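Local structure of arylesterase (Agrobacterium tumefaciens, 3DCI) at residues His192-Asp195 with Ala196-Ala200; Arg220-Ala223 with Ala224-Arg227. The protein probably hydrolyses ester bonds as an arylesterase of the SGNH (GDSL-like) hydrolase family, and binds a zinc ion. One frame throughout, in Å; residues are numbered along the deposited sequence.

Interaction 1 of 2, residues His192-Asp195 with Ala196-Ala200; sequences HFFD and AGSVA. With ZN (zinc ion), chain D.
An Asx turn from Asp195 to Gly197 takes the chain from strand 192-195 into the 3-10 segment 196-198. Asp195 holds CG anti to its backbone N (chi1 -178°), which swings the carboxylate forward over the turn, and its OD1 accepts from Gly197 N at 3.0 Å. That N-H meets OD1 from above the carboxylate plane, 64° out of it. The backbone carbonyl of the same residue has two donors: Ser198 N lies 2.9 Å from Asp195 O, the i to i+3 bond of a 3-10 turn, and Ser198 OG reaches Asp195 O at a notably short 2.5 Å, nearly in line with the C=O bond (165°). Three hydrogen bonds, from Gly197 and Ser198, thus hold both the carboxylate and the carbonyl of Asp195. Beside them, Phe194 turns its ring alongside the turn. CD2 sits 3.8 Å from Ala196 N, while the ring edge at CZ meets Val199 CG1 at 4.2 Å, the two side chains crossing at about a right angle. At the start of the strand, His192 NE2 binds zinc at 2.2 Å, a site shared with Asp228. This is an edge strand of the parallel sheet of an SGNH hydrolase, leaving the sheet through an Asx turn and a short 3-10 segment.

Interaction 2 of 2, residues Arg220-Ala223 with Ala224-Arg227; sequences RALA and APVR
Arg227 sets CG anti to its carbonyl carbon (chi1 -67°) and runs extended from CG to NE, which lays the chain back along the preceding turn: CG comes 3.3 Å from Ala223 O, and one face of the guanidinium lies over that same oxygen. Val226, with chi1 172°, has CG1 anti to its N and CG2 beside it, which turns CG2 back toward the preceding turn, 3.0 Å from Leu222 O, a tight carbon-oxygen approach. The backbone supplies two i to i+4 bonds, Val226 N to Leu222 O at 3.0 Å and Arg227 N to Ala223 O at 2.9 Å, the latter nearly straight at 164°. At the two residues just before, the pattern breaks. Pro225 has no N-H to give, and its CD instead abuts Ala221 O at 3.2 Å. Ala224 N also lacks a bond to the turn before; a water in the gap donates to Arg220 O at 2.8 Å and accepts weakly from Ala224 N at 3.1 Å. Helix 212-229 is thus kinked at a proline. On its buried side Val226 rests on Leu104 and Ile106 of strand 104-108 and, with Leu222, on Leu151 of strand 149-154, while helix 51-59 flanks it through Trp51 and Leu59.

In the fold
The two contacts lie in series along the chain, their centres 10 Å apart, and meet where strand 192-195 packs against helix 212-229. Phe194 CD2 is 3.5 Å from Leu222 CD2, and Val199 CG1 is 3.6 Å from Ala221 CB, so the aromatic ring and the turn that follows it both rest on the helix. Interaction 1 is a surface contact dominated by polar bonds converging on one aspartate. Interaction 2 is partly buried: it relies on regular helical bonds, interrupted at a proline and bridged by water, with apolar side chains facing the sheet. The zinc ion ties the same elements together, its ligands His192 and Asp228 coming from strand and helix respectively.

Interaction 1 of 2, residues His192-Asp195 with Ala196-Ala200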
loop_
_atom_site.group_PDB
_atom_site.type_symbol
_atom_site.label_atom_id
_atom_site.label_comp_id
_atom_site.label_asym_id
_atom_site.label_seq_id
_atom_site.Cartn_x
_atom_site.Cartn_y
_atom_site.Cartn_z
ATOM N N HIS A 192 -23.831 -2.290 -21.644
ATOM C CA HIS A 192 -23.658 -3.042 -22.883
ATOM C C HIS A 192 -22.504 -4.036 -22.816
ATOM O O HIS A 192 -21.551 -3.873 -22.038
ATOM C CB HIS A 192 -23.382 -2.092 -24.040
ATOM C CG HIS A 192 -24.595 -1.388 -24.527
ATOM N ND1 HIS A 192 -25.186 -0.367 -23.819
ATOM C CD2 HIS A 192 -25.347 -1.568 -25.638
ATOM C CE1 HIS A 192 -26.237 0.070 -24.481
ATOM N NE2 HIS A 192 -26.359 -0.642 -25.589
ATOM N N PHE A 193 -22.585 -5.033 -23.683
ATOM C CA PHE A 193 -21.614 -6.129 -23.713
ATOM C C PHE A 193 -21.226 -6.423 -25.127
ATOM O O PHE A 193 -22.067 -6.406 -26.017
ATOM C CB PHE A 193 -22.195 -7.391 -23.078
ATOM C CG PHE A 193 -21.398 -8.619 -23.365
ATOM C CD1 PHE A 193 -20.188 -8.846 -22.711
ATOM C CD2 PHE A 193 -21.827 -9.532 -24.312
ATOM C CE1 PHE A 193 -19.425 -9.992 -23.011
ATOM C CE2 PHE A 193 -21.068 -10.665 -24.599
ATOM C CZ PHE A 193 -19.886 -10.885 -23.958
ATOM N N PHE A 194 -19.953 -6.728 -25.343
ATOM C CA PHE A 194 -19.533 -7.305 -26.615
ATOM C C PHE A 194 -18.552 -8.442 -26.377
ATOM O O PHE A 194 -17.679 -8.330 -25.518
ATOM C CB PHE A 194 -18.896 -6.233 -27.501
ATOM C CG PHE A 194 -18.601 -6.705 -28.904
ATOM C CD1 PHE A 194 -19.598 -6.734 -29.859
ATOM C CD2 PHE A 194 -17.324 -7.089 -29.267
ATOM C CE1 PHE A 194 -19.330 -7.160 -31.140
ATOM C CE2 PHE A 194 -17.058 -7.514 -30.559
ATOM C CZ PHE A 194 -18.050 -7.556 -31.477
ATOM N N ASP A 195 -18.720 -9.536 -27.118
ATOM C CA ASP A 195 -17.782 -10.653 -27.078
ATOM C C ASP A 195 -16.725 -10.537 -28.179
ATOM O O ASP A 195 -16.988 -10.843 -29.330
ATOM C CB ASP A 195 -18.517 -11.986 -27.202
ATOM C CG ASP A 195 -17.570 -13.185 -27.106
ATOM O OD1 ASP A 195 -16.398 -13.029 -26.662
ATOM O OD2 ASP A 195 -17.987 -14.284 -27.482
ATOM N N ALA A 196 -15.513 -10.105 -27.814
ATOM C CA ALA A 196 -14.406 -9.981 -28.782
ATOM C C ALA A 196 -14.043 -11.321 -29.403
ATOM O O ALA A 196 -13.520 -11.354 -30.511
ATOM C CB ALA A 196 -13.173 -9.340 -28.133
ATOM N N GLY A 197 -14.328 -12.424 -28.703
ATOM C CA GLY A 197 -14.145 -13.766 -29.253
ATOM C C GLY A 197 -15.035 -14.094 -30.442
ATOM O O GLY A 197 -14.774 -15.048 -31.157
ATOM N N SER A 198 -16.104 -13.326 -30.636
ATOM C CA SER A 198 -17.013 -13.544 -31.754
ATOM C C SER A 198 -16.411 -13.064 -33.064
ATOM O O SER A 198 -16.925 -13.406 -34.107
ATOM C CB SER A 198 -18.352 -12.817 -31.532
ATOM O OG SER A 198 -18.156 -11.401 -31.522
ATOM N N VAL A 199 -15.365 -12.240 -33.003
ATOM C CA VAL A 199 -14.700 -11.709 -34.195
ATOM C C VAL A 199 -13.191 -11.955 -34.269
ATOM O O VAL A 199 -12.592 -11.690 -35.313
ATOM C CB VAL A 199 -14.922 -10.173 -34.386
ATOM C CG1 VAL A 199 -16.414 -9.842 -34.537
ATOM C CG2 VAL A 199 -14.261 -9.364 -33.265
ATOM N N ALA A 200 -12.584 -12.478 -33.204
ATOM C CA ALA A 200 -11.133 -12.618 -33.139
ATOM C C ALA A 200 -10.802 -13.851 -32.350
ATOM O O ALA A 200 -11.525 -14.190 -31.407
ATOM C CB ALA A 200 -10.508 -11.402 -32.448
HETATM ZN ZN ZN D . -27.661 -0.898 -27.319
#

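Interaction 2 of 2, residues Arg220-Ala223 with Ala224-Arg227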
loop_
_atom_site.group_PDB
_atom_site.type_symbol
_atom_site.label_atom_id
_atom_site.label_comp_id
_atom_site.label_asym_id
_atom_site.label_seq_id
_atom_site.Cartn_x
_atom_site.Cartn_y
_atom_site.Cartn_z
ATOM N N ARG A 220 -12.577 -2.793 -35.528
ATOM C CA ARG A 220 -13.593 -2.643 -36.567
ATOM C C ARG A 220 -14.977 -3.072 -36.077
ATOM O O ARG A 220 -15.948 -2.353 -36.293
ATOM C CB ARG A 220 -13.178 -3.419 -37.807
ATOM C CG ARG A 220 -12.248 -2.590 -38.691
ATOM C CD ARG A 220 -11.262 -3.366 -39.615
ATOM N NE ARG A 220 -11.740 -4.581 -40.293
ATOM C CZ ARG A 220 -12.903 -4.739 -40.938
ATOM N NH1 ARG A 220 -13.152 -5.905 -41.529
ATOM N NH2 ARG A 220 -13.812 -3.762 -41.021
ATOM N N ALA A 221 -15.030 -4.219 -35.388
ATOM C CA ALA A 221 -16.274 -4.810 -34.876
ATOM C C ALA A 221 -16.909 -3.955 -33.767
ATOM O O ALA A 221 -18.135 -3.897 -33.645
ATOM C CB ALA A 221 -16.011 -6.241 -34.348
ATOM N N LEU A 222 -16.083 -3.285 -32.977
ATOM C CA LEU A 222 -16.597 -2.413 -31.896
ATOM C C LEU A 222 -17.249 -1.113 -32.371
ATOM O O LEU A 222 -18.010 -0.502 -31.627
ATOM C CB LEU A 222 -15.495 -2.083 -30.874
ATOM C CG LEU A 222 -15.076 -3.251 -29.968
ATOM C CD1 LEU A 222 -13.925 -2.842 -29.070
ATOM C CD2 LEU A 222 -16.256 -3.726 -29.109
ATOM N N ALA A 223 -16.982 -0.709 -33.605
ATOM C CA ALA A 223 -17.518 0.528 -34.137
ATOM C C ALA A 223 -19.047 0.496 -34.096
ATOM O O ALA A 223 -19.669 1.495 -33.701
ATOM C CB ALA A 223 -16.996 0.780 -35.549
ATOM N N ALA A 224 -19.646 -0.662 -34.415
ATOM C CA ALA A 224 -21.115 -0.781 -34.452
ATOM C C ALA A 224 -21.790 -0.578 -33.108
ATOM O O ALA A 224 -22.642 0.307 -32.979
ATOM C CB ALA A 224 -21.560 -2.105 -35.098
ATOM N N PRO A 225 -21.427 -1.389 -32.090
ATOM C CA PRO A 225 -22.003 -1.122 -30.794
ATOM C C PRO A 225 -21.672 0.288 -30.294
ATOM O O PRO A 225 -22.525 0.927 -29.697
ATOM C CB PRO A 225 -21.388 -2.203 -29.896
ATOM C CG PRO A 225 -20.192 -2.686 -30.626
ATOM C CD PRO A 225 -20.526 -2.555 -32.060
ATOM N N VAL A 226 -20.459 0.772 -30.552
ATOM C CA VAL A 226 -20.045 2.091 -30.045
ATOM C C VAL A 226 -20.938 3.192 -30.654
ATOM O O VAL A 226 -21.361 4.099 -29.939
ATOM C CB VAL A 226 -18.541 2.335 -30.198
ATOM C CG1 VAL A 226 -18.192 3.765 -29.861
ATOM C CG2 VAL A 226 -17.745 1.376 -29.266
ATOM N N ARG A 227 -21.303 3.065 -31.933
ATOM C CA ARG A 227 -22.363 3.915 -32.523
ATOM C C ARG A 227 -23.758 3.767 -31.884
ATOM O O ARG A 227 -24.440 4.773 -31.657
ATOM C CB ARG A 227 -22.478 3.670 -34.035
ATOM C CG ARG A 227 -21.279 4.131 -34.841
ATOM C CD ARG A 227 -21.595 4.431 -36.330
ATOM N NE ARG A 227 -20.355 4.372 -37.113
ATOM C CZ ARG A 227 -19.824 3.254 -37.618
ATOM N NH1 ARG A 227 -20.417 2.070 -37.463
ATOM N NH2 ARG A 227 -18.688 3.320 -38.293
HETATM O O HOH W 1 -18.650 -2.300 -36.812
#